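Local coordinates for 26.7 kDa salivary protein (Phlebotomus duboscqi, PDB 6MT7), which binds and sequesters cysteinyl leukotrienes and a thromboxane A2 analog, modulating blood feeding by female sand flies and inhibiting thromboxane A2-dependent platelet aggregation induced by low collagen concentrations, at residues A[151-162]-A[203-211]. Sequence-based numbering, arbitrary orientation.
Sequences KGGADCQHACSA and CKVADTMYN
The imidazole of His158 and the phenol ring of Tyr210 form an offset stack: their centroids are 3.6 Å apart and the planes only 4° from parallel. Tyr210 CD1 lies over the centre of one imidazole face, while Gln157 CB lies toward the rim of the opposite face. Tyr210 CG stands anti to the backbone N (chi1 -176°), which swings the ring toward 151-162; Ser161 CB approaches it obliquely. The Asp207 carboxylate accepts hydrogen bonds from two successive amides: Gln157 N donates to the syn lone pair of Asp207 OD2 at 2.7 Å, and His158 N to Asp207 OD1 at 2.8 Å, on the syn side but 34° out of plane. A water bridges Asp207 OD2 and Gln157 OE1, adding to the backbone bonds on this buried acid. Covalent closure comes from the Cys156–Cys203 disulfide. Beyond it, Lys204 NZ makes a salt bridge to Asp155 OD1 at 2.6 Å from above the carboxylate. On the helix side, Ala162 CB meets Ala206 CB at 3.6 Å. This disulfide-linked junction of a PBP/GOBP-family protein, away from the ligand pocket, fastens the loop leading into helix 159-164 onto helix 203-216; Cys160 is disulfide-bonded to Cys144 of helix 140-144, and Met209 packs against helix 187-196.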
loop_
_atom_site.group_PDB
_atom_site.type_symbol
_atom_site.label_atom_id
_atom_site.label_comp_id
_atom_site.label_asym_id
_atom_site.label_seq_id
_atom_site.Cartn_x
_atom_site.Cartn_y
_atom_site.Cartn_z
ATOM N N LYS A 151 4.366 -17.154 -14.084
ATOM C CA LYS A 151 5.451 -18.101 -13.854
ATOM C C LYS A 151 6.519 -17.553 -12.918
ATOM O O LYS A 151 7.237 -18.340 -12.289
ATOM C CB LYS A 151 6.104 -18.488 -15.184
ATOM C CG LYS A 151 5.135 -18.856 -16.291
ATOM C CD LYS A 151 5.703 -19.984 -17.151
ATOM C CE LYS A 151 4.627 -20.647 -17.994
ATOM N NZ LYS A 151 3.597 -19.667 -18.432
ATOM N N GLY A 152 6.655 -16.233 -12.823
ATOM C CA GLY A 152 7.671 -15.649 -11.967
ATOM C C GLY A 152 9.084 -15.959 -12.396
ATOM O O GLY A 152 9.993 -15.971 -11.558
ATOM N N GLY A 153 9.300 -16.199 -13.688
ATOM C CA GLY A 153 10.609 -16.612 -14.149
ATOM C C GLY A 153 10.855 -18.099 -14.091
ATOM O O GLY A 153 11.842 -18.577 -14.653
ATOM N N ALA A 154 9.989 -18.843 -13.405
ATOM C CA ALA A 154 10.224 -20.230 -13.032
ATOM C C ALA A 154 9.019 -21.082 -13.397
ATOM O O ALA A 154 8.586 -21.091 -14.554
ATOM C CB ALA A 154 10.521 -20.348 -11.536
ATOM N N ASP A 155 8.459 -21.781 -12.408
ATOM C CA ASP A 155 7.366 -22.720 -12.620
ATOM C C ASP A 155 6.116 -22.333 -11.840
ATOM O O ASP A 155 5.257 -23.186 -11.596
ATOM C CB ASP A 155 7.811 -24.135 -12.237
ATOM C CG ASP A 155 8.649 -24.161 -10.961
ATOM O OD1 ASP A 155 8.486 -23.250 -10.117
ATOM O OD2 ASP A 155 9.472 -25.090 -10.801
ATOM N N CYS A 156 5.989 -21.069 -11.441
ATOM C CA CYS A 156 4.909 -20.712 -10.537
ATOM C C CYS A 156 3.606 -20.487 -11.295
ATOM O O CYS A 156 3.555 -20.480 -12.528
ATOM C CB CYS A 156 5.287 -19.483 -9.722
ATOM S SG CYS A 156 6.440 -19.908 -8.410
ATOM N N GLN A 157 2.532 -20.304 -10.526
ATOM C CA GLN A 157 1.212 -20.118 -11.100
ATOM C C GLN A 157 0.573 -18.783 -10.758
ATOM O O GLN A 157 -0.359 -18.374 -11.459
ATOM C CB GLN A 157 0.273 -21.242 -10.648
ATOM C CG GLN A 157 0.507 -22.555 -11.378
ATOM C CD GLN A 157 0.287 -23.757 -10.486
ATOM O OE1 GLN A 157 1.233 -24.458 -10.127
ATOM N NE2 GLN A 157 -0.969 -24.007 -10.125
ATOM N N HIS A 158 1.045 -18.095 -9.716
ATOM C CA HIS A 158 0.402 -16.879 -9.225
ATOM C C HIS A 158 1.424 -15.844 -8.778
ATOM O O HIS A 158 1.145 -15.038 -7.878
ATOM C CB HIS A 158 -0.540 -17.186 -8.054
ATOM C CG HIS A 158 -1.432 -18.365 -8.286
ATOM N ND1 HIS A 158 -2.490 -18.335 -9.169
ATOM C CD2 HIS A 158 -1.426 -19.608 -7.747
ATOM C CE1 HIS A 158 -3.095 -19.509 -9.167
ATOM N NE2 HIS A 158 -2.472 -20.298 -8.309
ATOM N N ALA A 159 2.609 -15.849 -9.387
ATOM C CA ALA A 159 3.696 -15.008 -8.896
ATOM C C ALA A 159 3.377 -13.528 -9.056
ATOM O O ALA A 159 3.648 -12.722 -8.155
ATOM C CB ALA A 159 4.990 -15.350 -9.626
ATOM N N CYS A 160 2.816 -13.155 -10.200
ATOM C CA CYS A 160 2.479 -11.766 -10.467
ATOM C C CYS A 160 1.234 -11.358 -9.689
ATOM O O CYS A 160 1.214 -10.305 -9.043
ATOM C CB CYS A 160 2.291 -11.588 -11.982
ATOM S SG CYS A 160 1.733 -9.969 -12.570
ATOM N N SER A 161 0.195 -12.201 -9.726
ATOM C CA SER A 161 -1.066 -11.871 -9.067
ATOM C C SER A 161 -0.872 -11.670 -7.572
ATOM O O SER A 161 -1.447 -10.748 -6.979
ATOM C CB SER A 161 -2.093 -12.976 -9.314
ATOM O OG SER A 161 -2.648 -12.874 -10.611
ATOM N N ALA A 162 -0.059 -12.522 -6.943
ATOM C CA ALA A 162 0.155 -12.389 -5.502
ATOM C C ALA A 162 0.813 -11.062 -5.160
ATOM O O ALA A 162 0.528 -10.472 -4.108
ATOM C CB ALA A 162 0.998 -13.551 -4.981
ATOM N N CYS A 203 9.048 -17.437 -5.817
ATOM C CA CYS A 203 7.629 -17.258 -6.087
ATOM C C CYS A 203 6.764 -18.366 -5.491
ATOM O O CYS A 203 5.533 -18.261 -5.539
ATOM C CB CYS A 203 7.393 -17.138 -7.595
ATOM S SG CYS A 203 7.936 -18.549 -8.599
ATOM N N LYS A 204 7.358 -19.419 -4.918
ATOM C CA LYS A 204 6.534 -20.400 -4.223
ATOM C C LYS A 204 5.898 -19.803 -2.973
ATOM O O LYS A 204 4.829 -20.263 -2.549
ATOM C CB LYS A 204 7.352 -21.637 -3.860
ATOM C CG LYS A 204 7.972 -22.326 -5.063
ATOM C CD LYS A 204 6.907 -22.845 -6.004
ATOM C CE LYS A 204 7.522 -23.739 -7.075
ATOM N NZ LYS A 204 6.692 -23.770 -8.308
ATOM N N VAL A 205 6.538 -18.797 -2.368
ATOM C CA VAL A 205 5.872 -18.025 -1.317
ATOM C C VAL A 205 4.614 -17.373 -1.872
ATOM O O VAL A 205 3.541 -17.416 -1.256
ATOM C CB VAL A 205 6.821 -16.968 -0.724
ATOM C CG1 VAL A 205 6.091 -16.146 0.337
ATOM C CG2 VAL A 205 8.049 -17.617 -0.125
ATOM N N ALA A 206 4.733 -16.764 -3.052
ATOM C CA ALA A 206 3.584 -16.131 -3.692
ATOM C C ALA A 206 2.466 -17.138 -3.933
ATOM O O ALA A 206 1.299 -16.880 -3.615
ATOM C CB ALA A 206 4.018 -15.482 -5.008
ATOM N N ASP A 207 2.806 -18.296 -4.500
ATOM C CA ASP A 207 1.787 -19.294 -4.798
ATOM C C ASP A 207 1.145 -19.833 -3.528
ATOM O O ASP A 207 -0.070 -20.067 -3.491
ATOM C CB ASP A 207 2.392 -20.437 -5.608
ATOM C CG ASP A 207 2.481 -20.116 -7.084
ATOM O OD1 ASP A 207 2.510 -18.918 -7.438
ATOM O OD2 ASP A 207 2.521 -21.063 -7.892
ATOM N N THR A 208 1.946 -20.050 -2.483
ATOM C CA THR A 208 1.388 -20.571 -1.242
ATOM C C THR A 208 0.427 -19.572 -0.612
ATOM O O THR A 208 -0.661 -19.952 -0.160
ATOM C CB THR A 208 2.510 -20.953 -0.277
ATOM O OG1 THR A 208 3.413 -21.843 -0.941
ATOM C CG2 THR A 208 1.952 -21.661 0.953
HETATM N N MSE A 209 0.782 -18.286 -0.611
HETATM C CA MSE A 209 -0.144 -17.265 -0.126
HETATM C C MSE A 209 -1.437 -17.226 -0.924
HETATM O O MSE A 209 -2.532 -17.189 -0.358
HETATM C CB MSE A 209 0.517 -15.872 -0.130
HETATM C CG MSE A 209 1.682 -15.769 0.850
HETATM SE SE MSE A 209 1.014 -15.646 2.695
HETATM C CE MSE A 209 -0.164 -14.150 2.449
ATOM N N TYR A 210 -1.295 -17.230 -2.248
ATOM C CA TYR A 210 -2.462 -17.199 -3.122
ATOM C C TYR A 210 -3.392 -18.372 -2.834
ATOM O O TYR A 210 -4.593 -18.188 -2.601
ATOM C CB TYR A 210 -1.998 -17.205 -4.584
ATOM C CG TYR A 210 -3.102 -17.070 -5.615
ATOM C CD1 TYR A 210 -3.902 -18.158 -5.955
ATOM C CD2 TYR A 210 -3.331 -15.859 -6.262
ATOM C CE1 TYR A 210 -4.919 -18.035 -6.895
ATOM C CE2 TYR A 210 -4.337 -15.734 -7.208
ATOM C CZ TYR A 210 -5.124 -16.823 -7.518
ATOM O OH TYR A 210 -6.118 -16.691 -8.460
ATOM N N ASN A 211 -2.850 -19.594 -2.855
ATOM C CA ASN A 211 -3.682 -20.778 -2.679
ATOM C C ASN A 211 -4.284 -20.835 -1.284
ATOM O O ASN A 211 -5.409 -21.320 -1.115
ATOM C CB ASN A 211 -2.865 -22.036 -2.959
ATOM C CG ASN A 211 -2.460 -22.147 -4.415
ATOM O OD1 ASN A 211 -3.173 -21.678 -5.296
ATOM N ND2 ASN A 211 -1.314 -22.757 -4.672
HETATM O O HOH W 1 3.039 -23.464 -7.558
#